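Local coordinates for DUF683-containing protein (Cyanothece, PDB 3CSX) that is a metalloprotein associated with nitrogen fixation whose exact function is not established, built as a helical hairpin that pairs with a second copy, at residues E15-L20 / K71-W76; K22-L27 / R64-L69; S29-M34 / Y60-E65. All coordinates share one frame; numbering follows the deposited sequence.

In the fold
All three interactions join the same two helices, 14-44 and 52-77, which fold back on each other as an antiparallel hairpin in the Rop-like family. Along helix 14-44 they come in the order 1, 2, 3, and along helix 52-77 in reverse; interactions 2 and 3 are nested inside the loop closed by interaction 1. Interaction 1 lies near the open end, its centre about 10 Å from that of interaction 2 and 18 Å from that of interaction 3; interactions 2 and 3 have centres about 8 Å apart and share Arg-64 and Glu-65. Leu-20 on Leu-69 and Leu-66 on Ala-31 make one continuous apolar seam that zips the hairpin, which pairs with the second subunit along all three contacts.

Interaction 1: residues E15-L20 / K71-W76; sequences EAVADL and KKLNIW
Leu-20 lies over one face of the Trp-76 ring near the open end of a Rop-like antiparallel helical hairpin, where residues 15-20 and 71-76 run antiparallel, their short axes at 160°. The methyl CD2 makes a CH-pi contact, 3.9 Å from the centroid of the six-membered ring. Leu-20 directs its CG opposite the backbone N (chi1 -179°), which points its methyls at helix 52-77, and CD2 of Leu-20 stands 3.5 Å from CA of Leu-73, so one branch is wedged between the indole and the opposing backbone. Lys-72 lays its aliphatic CG over the same indole face, offset toward the rim, and its CE touches both Leu-20 methyls. At the ring edge, in the plane, sits the carbonyl O of Ala-16. CB of Ala-16 meets CZ3 of Trp-76 at 4.0 Å. Without the indole, as with an alanine here, CD2 of Leu-20 is likely to lose the face it rests on and a gap to open beside Ala-16. Arg-25 of the second subunit packs on Trp-76. The side chains of Val-17 and Leu-73 cross at about a right angle, CG1 of Val-17 lying 3.7 Å from CD1 of Leu-73.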
loop_
_atom_site.group_PDB
_atom_site.type_symbol
_atom_site.label_atom_id
_atom_site.label_comp_id
_atom_site.label_asym_id
_atom_site.label_seq_id
_atom_site.Cartn_x
_atom_site.Cartn_y
_atom_site.Cartn_z
ATOM N N GLU B 15 -11.563 11.004 14.931
ATOM C CA GLU B 15 -11.402 12.222 14.128
ATOM C C GLU B 15 -10.399 12.019 12.969
ATOM O O GLU B 15 -10.699 12.337 11.799
ATOM C CB GLU B 15 -10.926 13.374 15.025
ATOM C CG GLU B 15 -11.951 13.907 16.058
ATOM C CD GLU B 15 -12.330 12.945 17.177
ATOM O OE1 GLU B 15 -11.575 11.983 17.500
ATOM O OE2 GLU B 15 -13.425 13.173 17.754
ATOM N N ALA B 16 -9.216 11.487 13.304
ATOM C CA ALA B 16 -8.189 11.136 12.311
ATOM C C ALA B 16 -8.714 10.175 11.243
ATOM O O ALA B 16 -8.434 10.367 10.059
ATOM C CB ALA B 16 -6.980 10.541 12.981
ATOM N N VAL B 17 -9.444 9.145 11.676
ATOM C CA VAL B 17 -10.029 8.179 10.750
ATOM C C VAL B 17 -11.005 8.883 9.802
ATOM O O VAL B 17 -10.939 8.672 8.590
ATOM C CB VAL B 17 -10.702 6.986 11.471
ATOM C CG1 VAL B 17 -11.470 6.147 10.475
ATOM C CG2 VAL B 17 -9.661 6.122 12.209
ATOM N N ALA B 18 -11.876 9.747 10.333
ATOM C CA ALA B 18 -12.836 10.493 9.492
ATOM C C ALA B 18 -12.159 11.326 8.409
ATOM O O ALA B 18 -12.617 11.378 7.256
ATOM C CB ALA B 18 -13.750 11.388 10.355
ATOM N N ASP B 19 -11.074 12.004 8.789
ATOM C CA ASP B 19 -10.266 12.767 7.851
ATOM C C ASP B 19 -9.672 11.896 6.735
ATOM O O ASP B 19 -9.753 12.256 5.569
ATOM C CB ASP B 19 -9.151 13.516 8.597
ATOM C CG ASP B 19 -9.696 14.594 9.529
ATOM O OD1 ASP B 19 -10.891 14.987 9.371
ATOM O OD2 ASP B 19 -8.931 15.040 10.410
ATOM N N LEU B 20 -9.065 10.773 7.108
ATOM C CA LEU B 20 -8.453 9.858 6.131
ATOM C C LEU B 20 -9.521 9.310 5.184
ATOM O O LEU B 20 -9.318 9.279 3.966
ATOM C CB LEU B 20 -7.730 8.703 6.850
ATOM C CG LEU B 20 -6.999 7.641 6.005
ATOM C CD1 LEU B 20 -6.009 8.263 5.016
ATOM C CD2 LEU B 20 -6.268 6.664 6.896
ATOM N N LYS B 71 -4.979 0.853 2.703
ATOM C CA LYS B 71 -4.287 -0.055 3.638
ATOM C C LYS B 71 -4.014 0.605 4.993
ATOM O O LYS B 71 -4.209 -0.029 6.021
ATOM C CB LYS B 71 -2.982 -0.555 3.020
ATOM C CG LYS B 71 -3.223 -1.532 1.856
ATOM C CD LYS B 71 -1.966 -1.813 1.016
ATOM C CE LYS B 71 -2.056 -3.203 0.334
ATOM N NZ LYS B 71 -3.455 -3.519 -0.171
ATOM N N LYS B 72 -3.560 1.868 4.983
ATOM C CA LYS B 72 -3.382 2.643 6.219
ATOM C C LYS B 72 -4.702 2.744 6.986
ATOM O O LYS B 72 -4.736 2.499 8.203
ATOM C CB LYS B 72 -2.824 4.062 5.927
ATOM C CG LYS B 72 -2.370 4.808 7.187
ATOM C CD LYS B 72 -1.574 6.069 6.886
ATOM C CE LYS B 72 -2.477 7.247 6.432
ATOM N NZ LYS B 72 -1.615 8.400 6.060
ATOM N N LEU B 73 -5.778 3.099 6.271
ATOM C CA LEU B 73 -7.118 3.228 6.882
ATOM C C LEU B 73 -7.525 1.943 7.595
ATOM O O LEU B 73 -7.934 1.971 8.764
ATOM C CB LEU B 73 -8.180 3.626 5.851
ATOM C CG LEU B 73 -9.647 3.711 6.334
ATOM C CD1 LEU B 73 -9.790 4.742 7.442
ATOM C CD2 LEU B 73 -10.579 4.044 5.196
ATOM N N ASN B 74 -7.379 0.815 6.918
ATOM C CA ASN B 74 -7.700 -0.465 7.555
ATOM C C ASN B 74 -6.893 -0.663 8.830
ATOM O O ASN B 74 -7.459 -0.985 9.885
ATOM C CB ASN B 74 -7.507 -1.641 6.598
ATOM C CG ASN B 74 -8.594 -1.733 5.547
ATOM O OD1 ASN B 74 -9.781 -1.510 5.830
ATOM N ND2 ASN B 74 -8.200 -2.076 4.313
ATOM N N ILE B 75 -5.584 -0.426 8.748
ATOM C CA ILE B 75 -4.704 -0.549 9.919
ATOM C C ILE B 75 -5.125 0.403 11.042
ATOM O O ILE B 75 -5.190 -0.009 12.208
ATOM C CB ILE B 75 -3.210 -0.356 9.553
ATOM C CG1 ILE B 75 -2.645 -1.641 8.926
ATOM C CG2 ILE B 75 -2.370 0.006 10.778
ATOM C CD1 ILE B 75 -1.449 -1.405 7.986
ATOM N N TRP B 76 -5.434 1.652 10.693
ATOM C CA TRP B 76 -5.856 2.655 11.675
ATOM C C TRP B 76 -7.129 2.237 12.402
ATOM O O TRP B 76 -7.175 2.210 13.649
ATOM C CB TRP B 76 -6.078 4.008 10.994
ATOM C CG TRP B 76 -4.822 4.801 10.794
ATOM C CD1 TRP B 76 -3.539 4.339 10.837
ATOM C CD2 TRP B 76 -4.739 6.202 10.487
ATOM N NE1 TRP B 76 -2.657 5.379 10.598
ATOM C CE2 TRP B 76 -3.368 6.522 10.356
ATOM C CE3 TRP B 76 -5.693 7.216 10.315
ATOM C CZ2 TRP B 76 -2.926 7.817 10.078
ATOM C CZ3 TRP B 76 -5.256 8.496 10.023
ATOM C CH2 TRP B 76 -3.877 8.790 9.913
#

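Interaction 2: residues K22-L27 / R64-L69; sequences KKVRKL and RELDQL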
loop_
_atom_site.group_PDB
_atom_site.type_symbol
_atom_site.label_atom_id
_atom_site.label_comp_id
_atom_site.label_asym_id
_atom_site.label_seq_id
_atom_site.Cartn_x
_atom_site.Cartn_y
_atom_site.Cartn_z
ATOM N N LYS B 22 -12.104 10.842 4.250
ATOM C CA LYS B 22 -12.408 11.964 3.370
ATOM C C LYS B 22 -11.369 12.103 2.252
ATOM O O LYS B 22 -11.707 12.347 1.095
ATOM C CB LYS B 22 -12.496 13.262 4.195
ATOM C CG LYS B 22 -12.921 14.514 3.399
ATOM C CD LYS B 22 -14.437 14.516 3.122
ATOM C CE LYS B 22 -14.774 15.304 1.855
ATOM N NZ LYS B 22 -13.735 16.322 1.541
ATOM N N LYS B 23 -10.104 11.951 2.622
ATOM C CA LYS B 23 -9.006 12.028 1.691
ATOM C C LYS B 23 -9.142 10.874 0.698
ATOM O O LYS B 23 -8.988 11.057 -0.510
ATOM C CB LYS B 23 -7.704 11.910 2.477
ATOM C CG LYS B 23 -6.429 12.042 1.679
ATOM C CD LYS B 23 -5.260 11.983 2.634
ATOM C CE LYS B 23 -3.910 11.937 1.908
ATOM N NZ LYS B 23 -3.639 13.158 1.043
ATOM N N VAL B 24 -9.424 9.686 1.212
ATOM C CA VAL B 24 -9.536 8.521 0.356
ATOM C C VAL B 24 -10.643 8.713 -0.666
ATOM O O VAL B 24 -10.462 8.401 -1.831
ATOM C CB VAL B 24 -9.697 7.223 1.153
ATOM C CG1 VAL B 24 -10.272 6.101 0.273
ATOM C CG2 VAL B 24 -8.372 6.811 1.767
ATOM N N ARG B 25 -11.794 9.229 -0.236
ATOM C CA ARG B 25 -12.902 9.479 -1.168
ATOM C C ARG B 25 -12.578 10.489 -2.259
ATOM O O ARG B 25 -12.923 10.270 -3.398
ATOM C CB ARG B 25 -14.167 9.910 -0.411
ATOM C CG ARG B 25 -15.370 10.111 -1.316
ATOM C CD ARG B 25 -16.515 10.733 -0.535
ATOM N NE ARG B 25 -17.797 10.548 -1.218
ATOM C CZ ARG B 25 -18.573 9.472 -1.105
ATOM N NH1 ARG B 25 -18.199 8.448 -0.348
ATOM N NH2 ARG B 25 -19.727 9.415 -1.767
ATOM N N LYS B 26 -11.952 11.626 -1.936
ATOM C CA LYS B 26 -11.558 12.540 -3.007
ATOM C C LYS B 26 -10.567 11.916 -4.024
ATOM O O LYS B 26 -10.637 12.145 -5.261
ATOM C CB LYS B 26 -11.038 13.872 -2.438
ATOM C CG LYS B 26 -12.127 14.685 -1.713
ATOM C CD LYS B 26 -11.545 15.915 -1.008
ATOM C CE LYS B 26 -11.441 17.130 -1.957
ATOM N NZ LYS B 26 -12.562 18.082 -1.680
ATOM N N LEU B 27 -9.633 11.131 -3.500
ATOM C CA LEU B 27 -8.636 10.510 -4.325
ATOM C C LEU B 27 -9.229 9.390 -5.176
ATOM O O LEU B 27 -8.799 9.180 -6.304
ATOM C CB LEU B 27 -7.514 9.945 -3.462
ATOM C CG LEU B 27 -6.231 9.614 -4.206
ATOM C CD1 LEU B 27 -5.623 10.867 -4.888
ATOM C CD2 LEU B 27 -5.261 8.983 -3.182
ATOM N N ARG B 64 -1.394 3.825 -6.738
ATOM C CA ARG B 64 -0.473 3.427 -5.669
ATOM C C ARG B 64 -0.748 4.237 -4.433
ATOM O O ARG B 64 -0.796 3.702 -3.323
ATOM C CB ARG B 64 0.995 3.633 -6.055
ATOM C CG ARG B 64 1.927 3.173 -4.914
ATOM C CD ARG B 64 3.354 3.324 -5.340
ATOM N NE ARG B 64 4.326 2.960 -4.296
ATOM C CZ ARG B 64 4.632 1.711 -3.917
ATOM N NH1 ARG B 64 4.040 0.658 -4.463
ATOM N NH2 ARG B 64 5.531 1.518 -2.962
ATOM N N GLU B 65 -0.904 5.557 -4.601
ATOM C CA GLU B 65 -1.192 6.375 -3.414
ATOM C C GLU B 65 -2.529 5.954 -2.774
ATOM O O GLU B 65 -2.687 5.858 -1.542
ATOM C CB GLU B 65 -1.195 7.881 -3.753
ATOM C CG GLU B 65 -1.241 8.729 -2.459
ATOM C CD GLU B 65 -1.722 10.165 -2.687
ATOM O OE1 GLU B 65 -2.063 10.500 -3.833
ATOM O OE2 GLU B 65 -1.734 10.953 -1.711
ATOM N N LEU B 66 -3.518 5.749 -3.612
ATOM C CA LEU B 66 -4.813 5.329 -3.121
ATOM C C LEU B 66 -4.732 4.020 -2.325
ATOM O O LEU B 66 -5.373 3.876 -1.275
ATOM C CB LEU B 66 -5.794 5.192 -4.291
ATOM C CG LEU B 66 -7.251 4.883 -3.916
ATOM C CD1 LEU B 66 -7.902 5.934 -3.017
ATOM C CD2 LEU B 66 -8.026 4.715 -5.258
ATOM N N ASP B 67 -3.958 3.078 -2.834
ATOM C CA ASP B 67 -3.824 1.739 -2.192
ATOM C C ASP B 67 -3.120 1.913 -0.843
ATOM O O ASP B 67 -3.551 1.372 0.152
ATOM C CB ASP B 67 -2.998 0.849 -3.114
ATOM C CG ASP B 67 -2.962 -0.629 -2.681
ATOM O OD1 ASP B 67 -3.924 -1.136 -2.072
ATOM O OD2 ASP B 67 -1.940 -1.259 -2.992
ATOM N N GLN B 68 -2.063 2.723 -0.799
ATOM C CA GLN B 68 -1.415 3.010 0.490
ATOM C C GLN B 68 -2.370 3.581 1.511
ATOM O O GLN B 68 -2.337 3.205 2.679
ATOM C CB GLN B 68 -0.214 3.981 0.342
ATOM C CG GLN B 68 0.902 3.445 -0.523
ATOM C CD GLN B 68 1.889 2.536 0.216
ATOM O OE1 GLN B 68 1.596 2.031 1.280
ATOM N NE2 GLN B 68 3.076 2.336 -0.373
ATOM N N LEU B 69 -3.230 4.511 1.091
ATOM C CA LEU B 69 -4.094 5.151 2.052
ATOM C C LEU B 69 -5.178 4.177 2.520
ATOM O O LEU B 69 -5.524 4.128 3.702
ATOM C CB LEU B 69 -4.688 6.424 1.460
ATOM C CG LEU B 69 -3.704 7.571 1.230
ATOM C CD1 LEU B 69 -4.468 8.675 0.473
ATOM C CD2 LEU B 69 -3.120 8.075 2.569
HETATM O O HOH W 1 -4.683 12.230 -1.280
#
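This is an apolar helix-helix contact with a polar margin, in the middle of the Rop-like antiparallel hairpin: residues 22-27 of helix 14-44 pack on residues 64-69 of helix 52-77, their short axes 10.1 Å apart. Leu-27 is the central wedge. Its CG stands anti to the backbone N (chi1 -164°), which carries CD2 in among Glu-65, Leu-66 and Leu-69; CD2 of Leu-27 lies 3.7 Å from CA of Leu-66 and 3.8 Å from CD1 of Leu-69. Leu-66 answers from the other helix with CD1, which reaches the backbone O of Val-24 and also touches CB of Leu-27. Val-24 uses its two branches separately: CG1 faces CD1 of Leu-66, and CG2 of Val-24 meets CB of Leu-69 at 3.7 Å as the two side chains pass in opposite directions. Leu-69 continues the apolar seam to Leu-20, and Leu-27 touches Ile-62.

The margin is formed by Lys-23 and Glu-65, whose side chains cross at about a right angle. The aliphatic part of Lys-23 lies against Leu-69, CE being 3.6 Å from CD1 of that leucine, while OE1 of Glu-65 rests on both methyls of Leu-27. On the side facing the second subunit, Gln-68 NE2 is hydrogen-bonded to Gln-33 of that chain. The opposite charges of the margin stay too far apart for a salt bridge, NZ of Lys-23 to OE2 of Glu-65 being 4.0 Å; a water joins them, accepting from Lys-23 NZ at 2.7 Å and donating to Glu-65 OE2 at 3.2 Å.

Interaction 3: residues S29-M34 / Y60-E65; sequences SKAGQM and YEIFRE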
loop_
_atom_site.group_PDB
_atom_site.type_symbol
_atom_site.label_atom_id
_atom_site.label_comp_id
_atom_site.label_asym_id
_atom_site.label_seq_id
_atom_site.Cartn_x
_atom_site.Cartn_y
_atom_site.Cartn_z
ATOM N N SER B 29 -12.044 9.428 -6.565
ATOM C CA SER B 29 -12.592 10.134 -7.727
ATOM C C SER B 29 -11.548 10.478 -8.759
ATOM O O SER B 29 -11.782 10.259 -9.950
ATOM C CB SER B 29 -13.339 11.405 -7.306
ATOM O OG SER B 29 -14.327 11.064 -6.366
ATOM N N LYS B 30 -10.385 10.981 -8.298
ATOM C CA LYS B 30 -9.310 11.374 -9.172
ATOM C C LYS B 30 -8.739 10.139 -9.863
ATOM O O LYS B 30 -8.395 10.174 -11.039
ATOM C CB LYS B 30 -8.187 12.048 -8.388
ATOM C CG LYS B 30 -8.443 13.510 -7.950
ATOM C CD LYS B 30 -8.820 14.401 -9.119
ATOM C CE LYS B 30 -7.596 14.917 -9.864
ATOM N NZ LYS B 30 -7.974 15.972 -10.851
ATOM N N ALA B 31 -8.673 9.050 -9.112
ATOM C CA ALA B 31 -8.172 7.772 -9.642
ATOM C C ALA B 31 -9.087 7.280 -10.737
ATOM O O ALA B 31 -8.617 6.887 -11.797
ATOM C CB ALA B 31 -8.092 6.742 -8.546
ATOM N N GLY B 32 -10.394 7.294 -10.463
ATOM C CA GLY B 32 -11.401 6.984 -11.481
ATOM C C GLY B 32 -11.230 7.764 -12.764
ATOM O O GLY B 32 -11.463 7.231 -13.865
ATOM N N GLN B 33 -10.824 9.038 -12.644
ATOM C CA GLN B 33 -10.603 9.868 -13.818
ATOM C C GLN B 33 -9.457 9.411 -14.649
ATOM O O GLN B 33 -9.549 9.412 -15.856
ATOM C CB GLN B 33 -10.332 11.338 -13.450
ATOM C CG GLN B 33 -11.577 12.086 -13.150
ATOM C CD GLN B 33 -11.282 13.266 -12.254
ATOM O OE1 GLN B 33 -10.208 13.887 -12.369
ATOM N NE2 GLN B 33 -12.182 13.547 -11.336
ATOM N N MET B 34 -8.359 9.027 -13.999
ATOM C CA MET B 34 -7.213 8.571 -14.693
ATOM C C MET B 34 -7.503 7.203 -15.288
ATOM O O MET B 34 -7.051 6.923 -16.401
ATOM C CB MET B 34 -5.964 8.549 -13.785
ATOM C CG MET B 34 -5.415 9.974 -13.469
ATOM S SD MET B 34 -4.930 10.825 -14.968
ATOM C CE MET B 34 -3.832 9.690 -15.839
ATOM N N TYR B 60 -0.677 4.945 -12.635
ATOM C CA TYR B 60 -0.081 4.056 -11.626
ATOM C C TYR B 60 0.124 4.783 -10.301
ATOM O O TYR B 60 -0.222 4.281 -9.239
ATOM C CB TYR B 60 1.241 3.484 -12.135
ATOM C CG TYR B 60 2.036 2.892 -11.012
ATOM C CD1 TYR B 60 1.687 1.656 -10.467
ATOM C CD2 TYR B 60 3.130 3.589 -10.474
ATOM C CE1 TYR B 60 2.404 1.127 -9.412
ATOM C CE2 TYR B 60 3.843 3.085 -9.426
ATOM C CZ TYR B 60 3.491 1.839 -8.905
ATOM O OH TYR B 60 4.210 1.323 -7.839
ATOM N N GLU B 61 0.664 6.009 -10.372
ATOM C CA GLU B 61 0.999 6.729 -9.183
ATOM C C GLU B 61 -0.181 7.049 -8.313
ATOM O O GLU B 61 -0.108 6.907 -7.105
ATOM C CB GLU B 61 1.788 7.992 -9.556
ATOM C CG GLU B 61 3.147 7.640 -10.154
ATOM C CD GLU B 61 4.037 6.765 -9.257
ATOM O OE1 GLU B 61 3.834 6.706 -8.019
ATOM O OE2 GLU B 61 4.973 6.134 -9.809
ATOM N N ILE B 62 -1.284 7.472 -8.931
ATOM C CA ILE B 62 -2.474 7.756 -8.195
ATOM C C ILE B 62 -3.074 6.477 -7.544
ATOM O O ILE B 62 -3.476 6.480 -6.387
ATOM C CB ILE B 62 -3.511 8.607 -9.056
ATOM C CG1 ILE B 62 -4.668 9.105 -8.182
ATOM C CG2 ILE B 62 -4.027 7.889 -10.294
ATOM C CD1 ILE B 62 -5.574 8.052 -7.720
ATOM N N PHE B 63 -3.112 5.385 -8.280
ATOM C CA PHE B 63 -3.607 4.133 -7.673
ATOM C C PHE B 63 -2.703 3.605 -6.592
ATOM O O PHE B 63 -3.178 3.036 -5.591
ATOM C CB PHE B 63 -3.917 3.093 -8.757
ATOM C CG PHE B 63 -5.271 3.290 -9.390
ATOM C CD1 PHE B 63 -6.418 2.762 -8.781
ATOM C CD2 PHE B 63 -5.414 4.010 -10.573
ATOM C CE1 PHE B 63 -7.680 2.945 -9.360
ATOM C CE2 PHE B 63 -6.683 4.226 -11.142
ATOM C CZ PHE B 63 -7.801 3.683 -10.545
ATOM N N ARG B 64 -1.394 3.825 -6.738
ATOM C CA ARG B 64 -0.473 3.427 -5.669
ATOM C C ARG B 64 -0.748 4.237 -4.433
ATOM O O ARG B 64 -0.796 3.702 -3.323
ATOM C CB ARG B 64 0.995 3.633 -6.055
ATOM C CG ARG B 64 1.927 3.173 -4.914
ATOM C CD ARG B 64 3.354 3.324 -5.340
ATOM N NE ARG B 64 4.326 2.960 -4.296
ATOM C CZ ARG B 64 4.632 1.711 -3.917
ATOM N NH1 ARG B 64 4.040 0.658 -4.463
ATOM N NH2 ARG B 64 5.531 1.518 -2.962
ATOM N N GLU B 65 -0.904 5.557 -4.601
ATOM C CA GLU B 65 -1.192 6.375 -3.414
ATOM C C GLU B 65 -2.529 5.954 -2.774
ATOM O O GLU B 65 -2.687 5.858 -1.542
ATOM C CB GLU B 65 -1.195 7.881 -3.753
ATOM C CG GLU B 65 -1.241 8.729 -2.459
ATOM C CD GLU B 65 -1.722 10.165 -2.687
ATOM O OE1 GLU B 65 -2.063 10.500 -3.833
ATOM O OE2 GLU B 65 -1.734 10.953 -1.711
#
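Lys-30 brings its backbone near Ile-62 at the start of this contact. The side chain of Lys-30 leads away from helix 52-77, and its NZ makes a weak hydrogen bond to OE1 of Gln-33 one turn along its own helix. Ala-31 is the centre of the contact. Its CB sits over one face of the Phe-63 ring, a CH-pi contact 3.9 Å from the centroid and 19° off the ring normal, while the backbone O of Ala-31 approaches the same ring, 3.4 Å from CE2 of Phe-63. The phenylalanine is brought there with CG anti to its carbonyl carbon (chi1 -82°), which swings the ring across toward helix 14-44. Ile-62 also packs on this alanine, its CG1 branch 4.0 Å from CA of Ala-31; the position of its CD1 methyl is doubtful. Gly-32 adds its backbone N at 4.4 Å from CZ of Phe-63, approaching the ring obliquely. Met-34 closes the segment: its CB and CG rest on CG2 of Ile-62, the latter at 4.0 Å, before bends at chi2 and chi3 lead the thioether away from the contact. In the Rop-like antiparallel hairpin this contact continues the seam of helices 14-44 and 52-77, with Leu-66 touching Ala-31; on helix 52-77, Tyr-60 packs on Asp-40 of the second subunit and Arg-64 on Gln-33 of that subunit.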